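Local coordinates for KLLA0F20702p (Kluyveromyces lactis, PDB 5Y5A), which probably acts as the Est1 subunit of yeast telomerase, whose binding to Cdc13 would help bring the enzyme to telomeres, at residues K288-S293 against M313-L318; N458-S463 against V536-N541; E504-M509 against D514-K519. All coordinates share one frame; numbering follows the deposited sequence.

Contact 1 (K288-S293 against M313-L318); sequences KKLLNS and MEFYIL
Leu-290, on helix 285-298, meets Phe-315 and Leu-318 through one methyl, and Ser-293 one turn further on completes the contact against the same phenyl ring. The aliphatic part comes first. CD1 of Leu-290 lies 4.0 Å from CD2 of Phe-315, reaching the ring at its edge, close to the ring plane, while the two side chains run past each other in opposite directions. The same CD1 also touches the CD1 methyl of Leu-318 at 4.0 Å. Leucine suits this place because its forked end can reach partners that the direction of its first bond does not face: with CG swung opposite the backbone nitrogen (chi1 171°), CD1 is carried into the angle between Phe-315 and Leu-318.

The second kind of contact is between a small polar residue and the ring. CB of Ser-293 sits 3.6 Å from CE2 of Phe-315, and OG is 3.8 Å from that same carbon. The approach is oblique, and no hydrogen bond crosses the interface. A residue as small as serine lets the phenyl ring come close to the helix here.

Backbone geometry explains why Phe-315 and Leu-318 act together. They are the ends of a type I beta turn, closed by Leu-318 N to Phe-315 O at 3.0 Å, and both side chains leave the turn toward helix 285-298.

All four touching residues are buried among helices of the Est1 DNA/RNA binding family region. Phe-251 of helix 251-263 packs on both Ser-293 and Phe-315, and Ala-255 of that helix on Leu-318. Leu-279 of helix 271-279 touches Leu-290 and Leu-318, so the 315-318 turn is drawn into a cluster of three earlier helices.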
loop_
_atom_site.group_PDB
_atom_site.type_symbol
_atom_site.label_atom_id
_atom_site.label_comp_id
_atom_site.label_asym_id
_atom_site.label_seq_id
_atom_site.Cartn_x
_atom_site.Cartn_y
_atom_site.Cartn_z
ATOM N N LYS A 288 4.301 21.654 -1.956
ATOM C CA LYS A 288 4.581 22.874 -1.200
ATOM C C LYS A 288 4.472 22.607 0.295
ATOM O O LYS A 288 5.247 23.132 1.084
ATOM C CB LYS A 288 3.625 24.006 -1.600
ATOM C CG LYS A 288 3.821 24.568 -3.005
ATOM C CD LYS A 288 2.751 25.626 -3.304
ATOM C CE LYS A 288 2.965 26.301 -4.655
ATOM N NZ LYS A 288 1.800 27.156 -5.058
ATOM N N LYS A 289 3.502 21.779 0.666
ATOM C CA LYS A 289 3.329 21.364 2.048
ATOM C C LYS A 289 4.496 20.507 2.512
ATOM O O LYS A 289 4.965 20.658 3.638
ATOM C CB LYS A 289 2.017 20.605 2.214
ATOM C CG LYS A 289 0.803 21.507 2.139
ATOM C CD LYS A 289 -0.476 20.708 2.199
ATOM C CE LYS A 289 -1.674 21.632 2.255
ATOM N NZ LYS A 289 -2.928 20.844 2.254
ATOM N N LEU A 290 4.963 19.613 1.640
ATOM C CA LEU A 290 6.123 18.783 1.946
ATOM C C LEU A 290 7.311 19.661 2.304
ATOM O O LEU A 290 8.034 19.392 3.265
ATOM C CB LEU A 290 6.480 17.871 0.763
ATOM C CG LEU A 290 7.799 17.093 0.866
ATOM C CD1 LEU A 290 7.847 16.204 2.127
ATOM C CD2 LEU A 290 8.009 16.252 -0.386
ATOM N N LEU A 291 7.508 20.717 1.531
ATOM C CA LEU A 291 8.626 21.619 1.772
ATOM C C LEU A 291 8.488 22.333 3.125
ATOM O O LEU A 291 9.483 22.567 3.813
ATOM C CB LEU A 291 8.750 22.625 0.623
ATOM C CG LEU A 291 9.789 22.197 -0.424
ATOM C CD1 LEU A 291 9.562 20.766 -0.883
ATOM C CD2 LEU A 291 9.830 23.143 -1.615
ATOM N N ASN A 292 7.255 22.654 3.510
ATOM C CA ASN A 292 6.995 23.246 4.818
ATOM C C ASN A 292 7.330 22.285 5.953
ATOM O O ASN A 292 7.898 22.693 6.968
ATOM C CB ASN A 292 5.541 23.693 4.923
ATOM C CG ASN A 292 5.251 24.913 4.077
ATOM O OD1 ASN A 292 6.165 25.634 3.681
ATOM N ND2 ASN A 292 3.975 25.159 3.807
ATOM N N SER A 293 6.976 21.017 5.771
ATOM C CA SER A 293 7.311 19.973 6.727
ATOM C C SER A 293 8.818 19.826 6.865
ATOM O O SER A 293 9.340 19.710 7.973
ATOM C CB SER A 293 6.701 18.634 6.304
ATOM O OG SER A 293 5.311 18.616 6.537
ATOM N N MET A 313 12.796 9.562 9.568
ATOM C CA MET A 313 12.820 8.369 8.726
ATOM C C MET A 313 11.642 8.352 7.761
ATOM O O MET A 313 11.770 7.861 6.647
ATOM C CB MET A 313 12.839 7.108 9.579
ATOM C CG MET A 313 14.075 7.021 10.457
ATOM S SD MET A 313 14.195 5.463 11.328
ATOM C CE MET A 313 14.936 6.009 12.866
ATOM N N GLU A 314 10.509 8.915 8.170
ATOM C CA GLU A 314 9.365 9.013 7.269
ATOM C C GLU A 314 9.603 10.051 6.164
ATOM O O GLU A 314 9.199 9.859 5.030
ATOM C CB GLU A 314 8.092 9.370 8.039
ATOM C CG GLU A 314 6.872 9.402 7.145
ATOM C CD GLU A 314 5.660 10.016 7.809
ATOM O OE1 GLU A 314 5.662 10.139 9.041
ATOM O OE2 GLU A 314 4.701 10.371 7.090
ATOM N N PHE A 315 10.265 11.150 6.496
ATOM C CA PHE A 315 10.358 12.261 5.564
ATOM C C PHE A 315 11.638 12.346 4.747
ATOM O O PHE A 315 11.590 12.730 3.586
ATOM C CB PHE A 315 10.175 13.575 6.318
ATOM C CG PHE A 315 8.748 13.898 6.616
ATOM C CD1 PHE A 315 8.100 13.322 7.697
ATOM C CD2 PHE A 315 8.043 14.766 5.803
ATOM C CE1 PHE A 315 6.781 13.616 7.966
ATOM C CE2 PHE A 315 6.723 15.065 6.071
ATOM C CZ PHE A 315 6.091 14.492 7.156
ATOM N N TYR A 316 12.781 12.017 5.337
ATOM C CA TYR A 316 14.043 12.351 4.689
ATOM C C TYR A 316 14.358 11.440 3.519
ATOM O O TYR A 316 15.269 11.722 2.749
ATOM C CB TYR A 316 15.200 12.344 5.697
ATOM C CG TYR A 316 15.285 13.635 6.490
ATOM C CD1 TYR A 316 14.176 14.453 6.617
ATOM C CD2 TYR A 316 16.473 14.050 7.089
ATOM C CE1 TYR A 316 14.224 15.626 7.326
ATOM C CE2 TYR A 316 16.532 15.248 7.812
ATOM C CZ TYR A 316 15.397 16.026 7.921
ATOM O OH TYR A 316 15.407 17.217 8.628
ATOM N N ILE A 317 13.603 10.359 3.358
ATOM C CA ILE A 317 13.800 9.524 2.189
ATOM C C ILE A 317 13.084 10.148 0.984
ATOM O O ILE A 317 13.384 9.823 -0.158
ATOM C CB ILE A 317 13.295 8.070 2.415
ATOM C CG1 ILE A 317 13.888 7.122 1.364
ATOM C CG2 ILE A 317 11.770 8.018 2.440
ATOM C CD1 ILE A 317 13.380 5.681 1.452
ATOM N N LEU A 318 12.136 11.016 1.244
ATOM C CA LEU A 318 11.356 11.625 0.202
ATOM C C LEU A 318 12.136 12.468 -0.765
ATOM O O LEU A 318 12.017 12.273 -1.937
ATOM C CB LEU A 318 10.164 12.346 0.772
ATOM C CG LEU A 318 9.216 11.447 1.533
ATOM C CD1 LEU A 318 8.080 12.223 2.124
ATOM C CD2 LEU A 318 8.677 10.351 0.662
#

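Contact 2 (N458-S463 against V536-N541); sequences NELLSS and VLVYSN
Val-538 and Leu-460 meet through rotamers that set a methyl of one against the first carbon of the other. In Val-538, CG1 stands opposite the backbone nitrogen (chi1 167°), which leaves CG2 opposite the carbonyl carbon; the two methyls thus spread toward different residues of helix 447-462. CG2 presses on CB of Leu-460 at 3.7 Å, and CG1 reaches CD2 of Leu-461 at 4.0 Å. A beta-branched valine suits the spot, since a short side chain with two methyls can serve two consecutive leucines.

Leu-460 has its CG opposite its own carbonyl carbon (chi1 -65°), and its CD1 branches away from the Val-538 methyls to meet CB of Leu-537, 3.9 Å away, with the two leucine side chains slanting across one another. Leu-461 starts out flanking the interface, and only its end turns in.

No hydrogen bond joins the two segments, and the serine hydroxyls turn back on their own helices. Ser-462 OG bonds back to Asn-458 O at 2.9 Å, and that oxygen also accepts from Ser-462 N on the opposite face of its plane. Ser-540 OG treats Val-536 O in the same way at 3.1 Å. A serine can pair its hydroxyl with the carbonyl four residues back, which suits these positions away from the interface. Beside the interface, Asn-541 ND2 donates to Thr-457 OG1, a polar link between the same two helices.

Leu-423 and Ala-426 of helix 421-433 cover Leu-537, and Arg-560 of strand 560-563 lies on Leu-461. The axes of the two short helical segments pass 9.9 Å apart at 135° between their directions: this is an oblique helix-helix packing, the directions nearer antiparallel than parallel, with the interface of aliphatic side chains characteristic of an all-helical domain, here joining helix 447-462 to helix 526-546.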
loop_
_atom_site.group_PDB
_atom_site.type_symbol
_atom_site.label_atom_id
_atom_site.label_comp_id
_atom_site.label_asym_id
_atom_site.label_seq_id
_atom_site.Cartn_x
_atom_site.Cartn_y
_atom_site.Cartn_z
ATOM N N ASN A 458 25.854 -16.434 5.788
ATOM C CA ASN A 458 26.787 -17.150 6.669
ATOM C C ASN A 458 26.339 -17.138 8.131
ATOM O O ASN A 458 26.513 -18.134 8.840
ATOM C CB ASN A 458 28.211 -16.573 6.562
ATOM C CG ASN A 458 28.944 -17.035 5.296
ATOM O OD1 ASN A 458 28.534 -17.990 4.648
ATOM N ND2 ASN A 458 30.037 -16.356 4.953
ATOM N N GLU A 459 25.769 -16.021 8.590
ATOM C CA GLU A 459 25.238 -15.965 9.961
ATOM C C GLU A 459 24.028 -16.888 10.086
ATOM O O GLU A 459 23.846 -17.558 11.095
ATOM C CB GLU A 459 24.840 -14.538 10.356
ATOM C CG GLU A 459 25.989 -13.544 10.418
ATOM C CD GLU A 459 27.019 -13.915 11.464
ATOM O OE1 GLU A 459 28.224 -13.685 11.221
ATOM O OE2 GLU A 459 26.628 -14.439 12.527
ATOM N N LEU A 460 23.198 -16.917 9.053
ATOM C CA LEU A 460 22.024 -17.774 9.074
ATOM C C LEU A 460 22.430 -19.245 9.103
ATOM O O LEU A 460 21.897 -20.023 9.892
ATOM C CB LEU A 460 21.122 -17.471 7.875
ATOM C CG LEU A 460 20.549 -16.050 7.937
ATOM C CD1 LEU A 460 19.623 -15.757 6.780
ATOM C CD2 LEU A 460 19.845 -15.833 9.265
ATOM N N LEU A 461 23.395 -19.617 8.267
ATOM C CA LEU A 461 23.891 -20.991 8.243
ATOM C C LEU A 461 24.463 -21.420 9.596
ATOM O O LEU A 461 24.410 -22.598 9.955
ATOM C CB LEU A 461 24.948 -21.156 7.145
ATOM C CG LEU A 461 24.418 -21.102 5.707
ATOM C CD1 LEU A 461 25.527 -20.754 4.730
ATOM C CD2 LEU A 461 23.777 -22.432 5.345
ATOM N N SER A 462 24.998 -20.468 10.354
ATOM C CA SER A 462 25.564 -20.782 11.668
ATOM C C SER A 462 24.486 -20.906 12.746
ATOM O O SER A 462 24.752 -21.393 13.842
ATOM C CB SER A 462 26.582 -19.719 12.080
ATOM O OG SER A 462 27.594 -19.567 11.100
ATOM N N SER A 463 23.274 -20.458 12.430
ATOM C CA SER A 463 22.159 -20.538 13.370
ATOM C C SER A 463 21.596 -21.953 13.441
ATOM O O SER A 463 21.481 -22.530 14.522
ATOM C CB SER A 463 21.056 -19.552 12.979
ATOM O OG SER A 463 21.530 -18.217 13.022
ATOM N N VAL A 536 13.749 -20.100 4.485
ATOM C CA VAL A 536 13.428 -19.583 3.166
ATOM C C VAL A 536 14.493 -18.587 2.710
ATOM O O VAL A 536 14.736 -18.438 1.513
ATOM C CB VAL A 536 12.019 -18.923 3.134
ATOM C CG1 VAL A 536 11.945 -17.704 4.064
ATOM C CG2 VAL A 536 11.634 -18.543 1.712
ATOM N N LEU A 537 15.143 -17.918 3.657
ATOM C CA LEU A 537 16.166 -16.942 3.297
ATOM C C LEU A 537 17.439 -17.650 2.872
ATOM O O LEU A 537 18.084 -17.232 1.913
ATOM C CB LEU A 537 16.450 -15.988 4.449
ATOM C CG LEU A 537 15.494 -14.802 4.519
ATOM C CD1 LEU A 537 15.756 -13.968 5.759
ATOM C CD2 LEU A 537 15.631 -13.954 3.259
ATOM N N VAL A 538 17.799 -18.721 3.583
ATOM C CA VAL A 538 18.971 -19.506 3.218
ATOM C C VAL A 538 18.764 -20.090 1.815
ATOM O O VAL A 538 19.671 -20.079 0.986
ATOM C CB VAL A 538 19.252 -20.636 4.245
ATOM C CG1 VAL A 538 20.265 -21.626 3.703
ATOM C CG2 VAL A 538 19.751 -20.057 5.562
ATOM N N TYR A 539 17.552 -20.560 1.542
ATOM C CA TYR A 539 17.229 -21.129 0.238
ATOM C C TYR A 539 17.286 -20.094 -0.891
ATOM O O TYR A 539 17.870 -20.336 -1.947
ATOM C CB TYR A 539 15.840 -21.769 0.273
ATOM C CG TYR A 539 15.387 -22.301 -1.065
ATOM C CD1 TYR A 539 15.855 -23.514 -1.543
ATOM C CD2 TYR A 539 14.486 -21.590 -1.849
ATOM C CE1 TYR A 539 15.446 -24.008 -2.766
ATOM C CE2 TYR A 539 14.071 -22.077 -3.074
ATOM C CZ TYR A 539 14.555 -23.286 -3.527
ATOM O OH TYR A 539 14.146 -23.782 -4.746
ATOM N N SER A 540 16.671 -18.942 -0.674
ATOM C CA SER A 540 16.662 -17.910 -1.699
ATOM C C SER A 540 18.062 -17.353 -1.901
ATOM O O SER A 540 18.498 -17.141 -3.030
ATOM C CB SER A 540 15.686 -16.792 -1.329
ATOM O OG SER A 540 14.354 -17.279 -1.347
ATOM N N ASN A 541 18.774 -17.129 -0.806
ATOM C CA ASN A 541 20.120 -16.581 -0.897
ATOM C C ASN A 541 21.072 -17.526 -1.615
ATOM O O ASN A 541 21.898 -17.090 -2.415
ATOM C CB ASN A 541 20.651 -16.231 0.496
ATOM C CG ASN A 541 19.906 -15.064 1.112
ATOM O OD1 ASN A 541 18.988 -14.520 0.494
ATOM N ND2 ASN A 541 20.284 -14.676 2.336
#

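Contact 3 (E504-M509 against D514-K519); sequences EKLLSM and DRLVGK
Met-509 lays its terminal methyl over one face of the Arg-515 guanidinium, and this is the tight part of the contact. CE rides 3.4 Å above the plane, displaced toward the rim and nearest to NH2, while CB of Met-509 packs on NE at 3.6 Å. The methionine chain folds at its last torsion (chi3 76°), and the two side chains cross at about a right angle. Unbranched and flexible, methionine can cover a flat cation without competing for its N-H groups. Two of its nitrogens are engaged elsewhere: NE donates to Asp-510 O and NH1 to Asp-479 O, which helps fix the plane that the methyl covers. With an alanine in place of Arg-515, both carbonyl oxygens would probably lose these donors and Met-509 the flat surface under its methyl.

A second apolar touch joins CD1 of Leu-506 to CD2 of Leu-516 at 4.0 Å. Between the two touches the fit is looser, with CD2 of Leu-506 4.4 Å from CD of Arg-515. The outer side of the 3-10 segment 506-508 faces solvent; there the exposed Ser-508 turns its OG back to Lys-505 O, 2.8 Å away.

Gly-518, with its positive phi, ends helix 512-515 in a Schellman motif. Leu-506 and Leu-516 also pack on the bound peptide, presumably from Cdc13, so their pairing probably helps shape the surface it binds. The loop before helix 512-515 folds back on that helix, Phe-481 covers Leu-516, and Lys-519 bridges to Asp-154, just ahead of helix 155-158.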
loop_
_atom_site.group_PDB
_atom_site.type_symbol
_atom_site.label_atom_id
_atom_site.label_comp_id
_atom_site.label_asym_id
_atom_site.label_seq_id
_atom_site.Cartn_x
_atom_site.Cartn_y
_atom_site.Cartn_z
ATOM N N GLU A 504 2.363 -23.824 -3.059
ATOM C CA GLU A 504 1.636 -24.694 -3.975
ATOM C C GLU A 504 0.465 -25.392 -3.296
ATOM O O GLU A 504 -0.675 -25.270 -3.732
ATOM C CB GLU A 504 2.596 -25.734 -4.555
ATOM C CG GLU A 504 2.175 -26.355 -5.866
ATOM C CD GLU A 504 3.187 -27.376 -6.360
ATOM O OE1 GLU A 504 4.205 -27.589 -5.666
ATOM O OE2 GLU A 504 2.970 -27.969 -7.437
ATOM N N LYS A 505 0.757 -26.094 -2.205
ATOM C CA LYS A 505 -0.238 -26.904 -1.513
ATOM C C LYS A 505 -1.310 -26.119 -0.751
ATOM O O LYS A 505 -2.349 -26.687 -0.409
ATOM C CB LYS A 505 0.462 -27.850 -0.541
ATOM C CG LYS A 505 1.236 -27.147 0.555
ATOM C CD LYS A 505 2.061 -28.155 1.320
ATOM C CE LYS A 505 2.923 -27.495 2.371
ATOM N NZ LYS A 505 4.010 -28.425 2.793
ATOM N N LEU A 506 -1.075 -24.854 -0.467
ATOM C CA LEU A 506 -2.044 -24.079 0.276
ATOM C C LEU A 506 -3.415 -24.071 -0.351
ATOM O O LEU A 506 -4.416 -24.068 0.328
ATOM C CB LEU A 506 -1.576 -22.638 0.399
ATOM C CG LEU A 506 -0.537 -22.299 1.449
ATOM C CD1 LEU A 506 -0.647 -20.849 1.843
ATOM C CD2 LEU A 506 -0.746 -23.177 2.653
ATOM N N LEU A 507 -3.461 -24.056 -1.662
ATOM C CA LEU A 507 -4.730 -23.957 -2.373
ATOM C C LEU A 507 -5.605 -25.193 -2.181
ATOM O O LEU A 507 -6.826 -25.131 -2.336
ATOM C CB LEU A 507 -4.483 -23.711 -3.862
ATOM C CG LEU A 507 -3.599 -24.697 -4.625
ATOM C CD1 LEU A 507 -4.399 -25.877 -5.186
ATOM C CD2 LEU A 507 -2.852 -23.962 -5.729
ATOM N N SER A 508 -4.976 -26.316 -1.851
ATOM C CA SER A 508 -5.711 -27.550 -1.620
ATOM C C SER A 508 -6.050 -27.727 -0.140
ATOM O O SER A 508 -6.657 -28.724 0.250
ATOM C CB SER A 508 -4.912 -28.751 -2.136
ATOM O OG SER A 508 -3.701 -28.908 -1.417
ATOM N N MET A 509 -5.665 -26.752 0.678
ATOM C CA MET A 509 -5.943 -26.807 2.110
ATOM C C MET A 509 -7.239 -26.071 2.465
ATOM O O MET A 509 -7.756 -25.269 1.682
ATOM C CB MET A 509 -4.770 -26.228 2.908
ATOM C CG MET A 509 -3.462 -26.986 2.723
ATOM S SD MET A 509 -2.072 -26.228 3.586
ATOM C CE MET A 509 -2.407 -26.709 5.279
ATOM N N ASP A 514 -8.748 -17.508 5.307
ATOM C CA ASP A 514 -8.152 -17.194 6.600
ATOM C C ASP A 514 -6.640 -17.426 6.579
ATOM O O ASP A 514 -5.888 -16.654 7.176
ATOM C CB ASP A 514 -8.810 -18.010 7.716
ATOM C CG ASP A 514 -10.111 -17.386 8.204
ATOM O OD1 ASP A 514 -10.378 -16.211 7.868
ATOM O OD2 ASP A 514 -10.864 -18.062 8.935
ATOM N N ARG A 515 -6.200 -18.477 5.885
ATOM C CA ARG A 515 -4.769 -18.778 5.772
ATOM C C ARG A 515 -4.006 -17.637 5.146
ATOM O O ARG A 515 -2.872 -17.345 5.535
ATOM C CB ARG A 515 -4.521 -20.032 4.932
ATOM C CG ARG A 515 -5.063 -21.285 5.523
ATOM C CD ARG A 515 -4.550 -22.494 4.775
ATOM N NE ARG A 515 -5.045 -23.706 5.403
ATOM C CZ ARG A 515 -4.529 -24.223 6.508
ATOM N NH1 ARG A 515 -3.500 -23.628 7.098
ATOM N NH2 ARG A 515 -5.038 -25.337 7.021
ATOM N N LEU A 516 -4.634 -17.008 4.158
ATOM C CA LEU A 516 -3.986 -15.952 3.390
ATOM C C LEU A 516 -4.102 -14.594 4.090
ATOM O O LEU A 516 -3.677 -13.581 3.550
ATOM C CB LEU A 516 -4.573 -15.886 1.976
ATOM C CG LEU A 516 -4.427 -17.173 1.142
ATOM C CD1 LEU A 516 -4.958 -17.000 -0.278
ATOM C CD2 LEU A 516 -2.983 -17.647 1.112
ATOM N N VAL A 517 -4.680 -14.577 5.288
ATOM C CA VAL A 517 -4.621 -13.386 6.139
ATOM C C VAL A 517 -4.068 -13.738 7.514
ATOM O O VAL A 517 -4.399 -13.097 8.504
ATOM C CB VAL A 517 -6.001 -12.700 6.310
ATOM C CG1 VAL A 517 -6.430 -12.017 5.014
ATOM C CG2 VAL A 517 -7.056 -13.688 6.805
ATOM N N GLY A 518 -3.230 -14.771 7.561
ATOM C CA GLY A 518 -2.501 -15.133 8.764
ATOM C C GLY A 518 -3.258 -15.929 9.812
ATOM O O GLY A 518 -2.712 -16.217 10.876
ATOM N N LYS A 519 -4.504 -16.294 9.524
ATOM C CA LYS A 519 -5.326 -16.996 10.504
ATOM C C LYS A 519 -5.496 -18.478 10.181
ATOM O O LYS A 519 -5.923 -18.844 9.088
ATOM C CB LYS A 519 -6.692 -16.314 10.627
ATOM C CG LYS A 519 -6.602 -14.959 11.313
ATOM C CD LYS A 519 -7.869 -14.129 11.201
ATOM C CE LYS A 519 -7.631 -12.746 11.805
ATOM N NZ LYS A 519 -8.703 -11.756 11.507
#

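Overall arrangement
The three contacts use separate elements at separate places. Contact 1 is buried among helices and purely packed, an aromatic ring meeting aliphatic and small side chains. Contact 2, between two helices, is only partly buried; its interface is aliphatic, with a polar link at its border. Contact 3 is also buried, yet joins a loop to a short helix, mixes a cation with apolar groups, and shares two leucines with the bound peptide. Contacts 1 and 3 lie on opposite sides of the chain's centre, about 39 Å apart between centres. Contact 3 falls, in sequence, between the segments of contact 2, and helix 526-546 follows helix 512-515, but the two contacts do not touch.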